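Local structure of peroxinectin A (Dictyostelium discoideum, 6ERC) at residues Thr409-Leu423 / Ser429-Asp443. The protein catalyses the oxidation of phenolic donors by hydrogen peroxide and, as a secreted haem peroxidase, also shows iodide and thiocyanate peroxidase activity. Sequence-based numbering, arbitrary orientation.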
loop_
_atom_site.group_PDB
_atom_site.type_symbol
_atom_site.label_atom_id
_atom_site.label_comp_id
_atom_site.label_asym_id
_atom_site.label_seq_id
_atom_site.Cartn_x
_atom_site.Cartn_y
_atom_site.Cartn_z
ATOM N N THR A 409 0.643 -2.506 31.809
ATOM C CA THR A 409 -0.762 -2.868 31.934
ATOM C C THR A 409 -1.520 -2.373 30.712
ATOM O O THR A 409 -0.979 -1.662 29.858
ATOM C CB THR A 409 -1.390 -2.305 33.218
ATOM O OG1 THR A 409 -2.801 -2.563 33.218
ATOM C CG2 THR A 409 -1.155 -0.808 33.335
ATOM N N TRP A 410 -2.796 -2.754 30.640
ATOM C CA TRP A 410 -3.604 -2.417 29.473
ATOM C C TRP A 410 -3.775 -0.911 29.345
ATOM O O TRP A 410 -3.800 -0.373 28.231
ATOM C CB TRP A 410 -4.967 -3.103 29.559
ATOM C CG TRP A 410 -4.893 -4.561 29.899
ATOM C CD1 TRP A 410 -5.045 -5.123 31.134
ATOM C CD2 TRP A 410 -4.648 -5.647 28.994
ATOM N NE1 TRP A 410 -4.911 -6.488 31.054
ATOM C CE2 TRP A 410 -4.667 -6.835 29.752
ATOM C CE3 TRP A 410 -4.415 -5.729 27.618
ATOM C CZ2 TRP A 410 -4.462 -8.089 29.180
ATOM C CZ3 TRP A 410 -4.211 -6.977 27.054
ATOM C CH2 TRP A 410 -4.237 -8.138 27.833
ATOM N N SER A 411 -3.888 -0.210 30.475
ATOM C CA SER A 411 -4.103 1.230 30.429
ATOM C C SER A 411 -2.920 1.955 29.802
ATOM O O SER A 411 -3.087 3.050 29.253
ATOM C CB SER A 411 -4.364 1.773 31.833
ATOM O OG SER A 411 -3.222 1.624 32.653
ATOM N N ASP A 412 -1.718 1.375 29.875
ATOM C CA ASP A 412 -0.567 2.016 29.250
ATOM C C ASP A 412 -0.749 2.133 27.744
ATOM O O ASP A 412 -0.182 3.036 27.119
ATOM C CB ASP A 412 0.715 1.246 29.563
ATOM C CG ASP A 412 1.040 1.229 31.042
ATOM O OD1 ASP A 412 1.071 0.128 31.626
ATOM O OD2 ASP A 412 1.254 2.314 31.624
ATOM N N ILE A 413 -1.538 1.239 27.147
ATOM C CA ILE A 413 -1.755 1.283 25.706
ATOM C C ILE A 413 -2.805 2.329 25.348
ATOM O O ILE A 413 -2.661 3.052 24.356
ATOM C CB ILE A 413 -2.149 -0.113 25.189
ATOM C CG1 ILE A 413 -1.064 -1.137 25.533
ATOM C CG2 ILE A 413 -2.369 -0.080 23.679
ATOM C CD1 ILE A 413 -1.503 -2.569 25.355
ATOM N N THR A 414 -3.873 2.431 26.137
ATOM C CA THR A 414 -4.961 3.345 25.820
ATOM C C THR A 414 -5.842 3.541 27.043
ATOM O O THR A 414 -5.912 2.684 27.927
ATOM C CB THR A 414 -5.808 2.826 24.656
ATOM O OG1 THR A 414 -6.938 3.686 24.464
ATOM C CG2 THR A 414 -6.293 1.414 24.942
ATOM N N SER A 415 -6.536 4.676 27.065
ATOM C CA SER A 415 -7.488 4.972 28.126
ATOM C C SER A 415 -8.913 4.558 27.779
ATOM O O SER A 415 -9.771 4.547 28.669
ATOM C CB SER A 415 -7.457 6.468 28.454
ATOM O OG SER A 415 -6.183 6.849 28.946
ATOM N N ASP A 416 -9.185 4.218 26.528
ATOM C CA ASP A 416 -10.525 3.822 26.113
ATOM C C ASP A 416 -10.874 2.470 26.724
ATOM O O ASP A 416 -10.245 1.466 26.359
ATOM C CB ASP A 416 -10.604 3.758 24.589
ATOM C CG ASP A 416 -12.021 3.550 24.080
ATOM O OD1 ASP A 416 -12.873 3.059 24.849
ATOM O OD2 ASP A 416 -12.280 3.878 22.902
ATOM N N PRO A 417 -11.851 2.383 27.633
ATOM C CA PRO A 417 -12.123 1.084 28.271
ATOM C C PRO A 417 -12.537 0.005 27.288
ATOM O O PRO A 417 -12.158 -1.160 27.461
ATOM C CB PRO A 417 -13.250 1.409 29.265
ATOM C CG PRO A 417 -13.202 2.885 29.451
ATOM C CD PRO A 417 -12.738 3.440 28.145
ATOM N N GLN A 418 -13.314 0.355 26.260
ATOM C CA GLN A 418 -13.740 -0.652 25.294
ATOM C C GLN A 418 -12.552 -1.236 24.547
ATOM O O GLN A 418 -12.558 -2.426 24.210
ATOM C CB GLN A 418 -14.746 -0.058 24.310
ATOM C CG GLN A 418 -15.385 -1.100 23.402
ATOM C CD GLN A 418 -16.436 -0.513 22.481
ATOM O OE1 GLN A 418 -16.464 0.694 22.244
ATOM N NE2 GLN A 418 -17.310 -1.367 21.959
ATOM N N ILE A 419 -11.524 -0.426 24.280
ATOM C CA ILE A 419 -10.293 -0.977 23.724
ATOM C C ILE A 419 -9.623 -1.884 24.751
ATOM O O ILE A 419 -9.180 -2.993 24.428
ATOM C CB ILE A 419 -9.344 0.146 23.264
ATOM C CG1 ILE A 419 -10.056 1.159 22.358
ATOM C CG2 ILE A 419 -8.140 -0.450 22.541
ATOM C CD1 ILE A 419 -10.486 0.620 21.019
ATOM N N GLN A 420 -9.544 -1.431 26.004
ATOM C CA GLN A 420 -8.965 -2.255 27.061
ATOM C C GLN A 420 -9.686 -3.591 27.171
ATOM O O GLN A 420 -9.054 -4.650 27.246
ATOM C CB GLN A 420 -9.022 -1.513 28.395
ATOM C CG GLN A 420 -8.146 -0.284 28.468
ATOM C CD GLN A 420 -8.270 0.427 29.796
ATOM O OE1 GLN A 420 -8.777 -0.135 30.767
ATOM N NE2 GLN A 420 -7.813 1.673 29.847
ATOM N N ASN A 421 -11.019 -3.559 27.184
ATOM C CA ASN A 421 -11.786 -4.789 27.333
ATOM C C ASN A 421 -11.526 -5.745 26.177
ATOM O O ASN A 421 -11.262 -6.935 26.386
ATOM C CB ASN A 421 -13.272 -4.457 27.448
ATOM C CG ASN A 421 -13.608 -3.751 28.749
ATOM O OD1 ASN A 421 -12.715 -3.335 29.493
ATOM N ND2 ASN A 421 -14.901 -3.610 29.031
ATOM N N ARG A 422 -11.585 -5.241 24.941
ATOM C CA ARG A 422 -11.365 -6.106 23.787
ATOM C C ARG A 422 -9.970 -6.715 23.801
ATOM O O ARG A 422 -9.784 -7.850 23.347
ATOM C CB ARG A 422 -11.606 -5.324 22.495
ATOM C CG ARG A 422 -13.072 -4.988 22.270
ATOM C CD ARG A 422 -13.348 -4.450 20.876
ATOM N NE ARG A 422 -14.783 -4.280 20.656
ATOM C CZ ARG A 422 -15.375 -4.279 19.465
ATOM N NH1 ARG A 422 -14.669 -4.444 18.357
ATOM N NH2 ARG A 422 -16.689 -4.123 19.385
ATOM N N LEU A 423 -8.980 -5.988 24.323
ATOM C CA LEU A 423 -7.646 -6.562 24.468
ATOM C C LEU A 423 -7.623 -7.634 25.554
ATOM O O LEU A 423 -7.035 -8.705 25.360
ATOM C CB LEU A 423 -6.631 -5.461 24.779
ATOM C CG LEU A 423 -6.360 -4.453 23.666
ATOM C CD1 LEU A 423 -5.523 -3.304 24.200
ATOM C CD2 LEU A 423 -5.664 -5.119 22.487
ATOM N N SER A 429 -2.381 -11.638 28.372
ATOM C CA SER A 429 -1.287 -10.794 28.829
ATOM C C SER A 429 -0.978 -9.747 27.770
ATOM O O SER A 429 -1.236 -9.951 26.581
ATOM C CB SER A 429 -0.029 -11.619 29.126
ATOM O OG SER A 429 1.061 -10.781 29.465
ATOM N N VAL A 430 -0.423 -8.616 28.213
ATOM C CA VAL A 430 0.013 -7.595 27.266
ATOM C C VAL A 430 1.146 -8.130 26.401
ATOM O O VAL A 430 1.236 -7.817 25.208
ATOM C CB VAL A 430 0.426 -6.304 28.001
ATOM C CG1 VAL A 430 -0.768 -5.685 28.712
ATOM C CG2 VAL A 430 1.571 -6.564 28.975
ATOM N N ASP A 431 2.019 -8.952 26.982
ATOM C CA ASP A 431 3.119 -9.544 26.232
ATOM C C ASP A 431 2.658 -10.613 25.248
ATOM O O ASP A 431 3.503 -11.201 24.562
ATOM C CB ASP A 431 4.145 -10.132 27.199
ATOM C CG ASP A 431 4.854 -9.064 28.015
ATOM O OD1 ASP A 431 5.546 -8.216 27.413
ATOM O OD2 ASP A 431 4.714 -9.066 29.257
ATOM N N ASP A 432 1.355 -10.889 25.170
ATOM C CA ASP A 432 0.795 -11.776 24.159
ATOM C C ASP A 432 0.140 -11.019 23.013
ATOM O O ASP A 432 -0.296 -11.647 22.043
ATOM C CB ASP A 432 -0.239 -12.717 24.789
ATOM C CG ASP A 432 0.325 -13.522 25.938
ATOM O OD1 ASP A 432 1.541 -13.810 25.926
ATOM O OD2 ASP A 432 -0.451 -13.870 26.852
ATOM N N ILE A 433 0.057 -9.691 23.100
ATOM C CA ILE A 433 -0.627 -8.910 22.078
ATOM C C ILE A 433 0.155 -8.971 20.774
ATOM O O ILE A 433 1.387 -8.852 20.758
ATOM C CB ILE A 433 -0.808 -7.455 22.546
ATOM C CG1 ILE A 433 -1.603 -7.408 23.856
ATOM C CG2 ILE A 433 -1.523 -6.644 21.483
ATOM C CD1 ILE A 433 -1.662 -6.034 24.498
ATOM N N ASP A 434 -0.560 -9.164 19.668
ATOM C CA ASP A 434 0.052 -9.064 18.349
ATOM C C ASP A 434 0.471 -7.622 18.078
ATOM O O ASP A 434 -0.298 -6.688 18.323
ATOM C CB ASP A 434 -0.924 -9.537 17.271
ATOM C CG ASP A 434 -0.944 -11.044 17.118
ATOM O OD1 ASP A 434 0.127 -11.623 16.843
ATOM O OD2 ASP A 434 -2.026 -11.649 17.268
ATOM N N SER A 435 1.692 -7.440 17.567
ATOM C CA SER A 435 2.187 -6.093 17.294
ATOM C C SER A 435 1.195 -5.292 16.460
ATOM O O SER A 435 1.017 -4.089 16.679
ATOM C CB SER A 435 3.540 -6.164 16.584
ATOM O OG SER A 435 4.570 -6.519 17.489
ATOM N N TYR A 436 0.530 -5.945 15.506
ATOM C CA TYR A 436 -0.398 -5.239 14.629
ATOM C C TYR A 436 -1.557 -4.635 15.415
ATOM O O TYR A 436 -1.898 -3.460 15.232
ATOM C CB TYR A 436 -0.910 -6.186 13.546
ATOM C CG TYR A 436 -1.882 -5.546 12.581
ATOM C CD1 TYR A 436 -1.532 -4.411 11.861
ATOM C CD2 TYR A 436 -3.145 -6.086 12.380
ATOM C CE1 TYR A 436 -2.419 -3.825 10.975
ATOM C CE2 TYR A 436 -4.037 -5.509 11.496
ATOM C CZ TYR A 436 -3.668 -4.381 10.796
ATOM O OH TYR A 436 -4.556 -3.808 9.917
ATOM N N VAL A 437 -2.176 -5.419 16.303
ATOM C CA VAL A 437 -3.319 -4.902 17.048
ATOM C C VAL A 437 -2.852 -3.920 18.113
ATOM O O VAL A 437 -3.554 -2.950 18.427
ATOM C CB VAL A 437 -4.155 -6.047 17.668
ATOM C CG1 VAL A 437 -4.343 -7.203 16.679
ATOM C CG2 VAL A 437 -3.549 -6.546 18.968
ATOM N N GLY A 438 -1.668 -4.143 18.681
ATOM C CA GLY A 438 -1.174 -3.241 19.709
ATOM C C GLY A 438 -0.895 -1.853 19.168
ATOM O O GLY A 438 -1.350 -0.852 19.729
ATOM N N GLY A 439 -0.144 -1.773 18.067
ATOM C CA GLY A 439 0.153 -0.478 17.477
ATOM C C GLY A 439 -1.098 0.277 17.078
ATOM O O GLY A 439 -1.172 1.499 17.223
ATOM N N LEU A 440 -2.100 -0.440 16.567
ATOM C CA LEU A 440 -3.365 0.198 16.224
ATOM C C LEU A 440 -4.067 0.747 17.458
ATOM O O LEU A 440 -4.714 1.799 17.393
ATOM C CB LEU A 440 -4.266 -0.797 15.498
ATOM C CG LEU A 440 -3.880 -1.052 14.044
ATOM C CD1 LEU A 440 -4.655 -2.220 13.468
ATOM C CD2 LEU A 440 -4.113 0.198 13.213
ATOM N N ALA A 441 -3.955 0.048 18.591
ATOM C CA ALA A 441 -4.676 0.445 19.795
ATOM C C ALA A 441 -4.064 1.667 20.468
ATOM O O ALA A 441 -4.720 2.286 21.314
ATOM C CB ALA A 441 -4.720 -0.721 20.784
ATOM N N GLU A 442 -2.833 2.026 20.115
ATOM C CA GLU A 442 -2.153 3.139 20.757
ATOM C C GLU A 442 -2.851 4.459 20.448
ATOM O O GLU A 442 -3.560 4.607 19.448
ATOM C CB GLU A 442 -0.696 3.216 20.299
ATOM C CG GLU A 442 0.154 2.037 20.739
ATOM C CD GLU A 442 1.582 2.120 20.238
ATOM O OE1 GLU A 442 1.892 3.049 19.461
ATOM O OE2 GLU A 442 2.394 1.253 20.626
ATOM N N ASP A 443 -2.638 5.430 21.332
ATOM C CA ASP A 443 -3.061 6.796 21.063
ATOM C C ASP A 443 -2.181 7.405 19.978
ATOM O O ASP A 443 -0.981 7.130 19.903
ATOM C CB ASP A 443 -2.982 7.636 22.338
ATOM C CG ASP A 443 -3.750 7.020 23.489
ATOM O OD1 ASP A 443 -4.852 6.483 23.250
ATOM O OD2 ASP A 443 -3.246 7.066 24.631
#
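Trp410, Ile413, Val430, Ile433 and Ala441 form the apolar seam of an antiparallel helix pair in the animal haem peroxidase fold. Its two helices, 417-423 and 435-441, run nearly antiparallel, at 168°. The axes of these short segments come no closer than 11.7 Å, and the side chains of the preceding turns fill much of the join. Val430 CG1 sits over one face of the Trp410 indole in a CH-pi contact, 3.9 Å from the centroid of the six-membered ring. The far corner of that ring also reaches 429-443. Trp410 CZ3 meets Ile433 CD1 at 3.7 Å, and CH2 lies against the backbone of Ser429. With an alanine at Trp410, Val430 CG1 would probably lose its aromatic face and a gap would be likely to open beside Ile433. Ile413 and Ile433 reach toward each other tip to tip, with CD1 to CD1 at 3.6 Å. The other branch of Ile413, CG2, stands anti to the backbone N (CG1 has chi1 -58°), and it packs on Ala441 CB at 3.8 Å. Ile419 CG2 reaches the same methyl at 3.9 Å. No hydrogen bond joins the two segments. Within 409-423, Gln420 NE2 donates to Thr414 O at 2.9 Å, and Thr414 OG1 closes an ST turn by accepting from Asp416 N. Tyr395 of helix 395-401 touches Ile413 and Ile433. The Glu442 carboxylate is hydrogen-bonded to Thr453 and Tyr395. Phe56 of helix 48-56 lies against Val437, and the loop residues Ile358 and Tyr359 lie against Ile419.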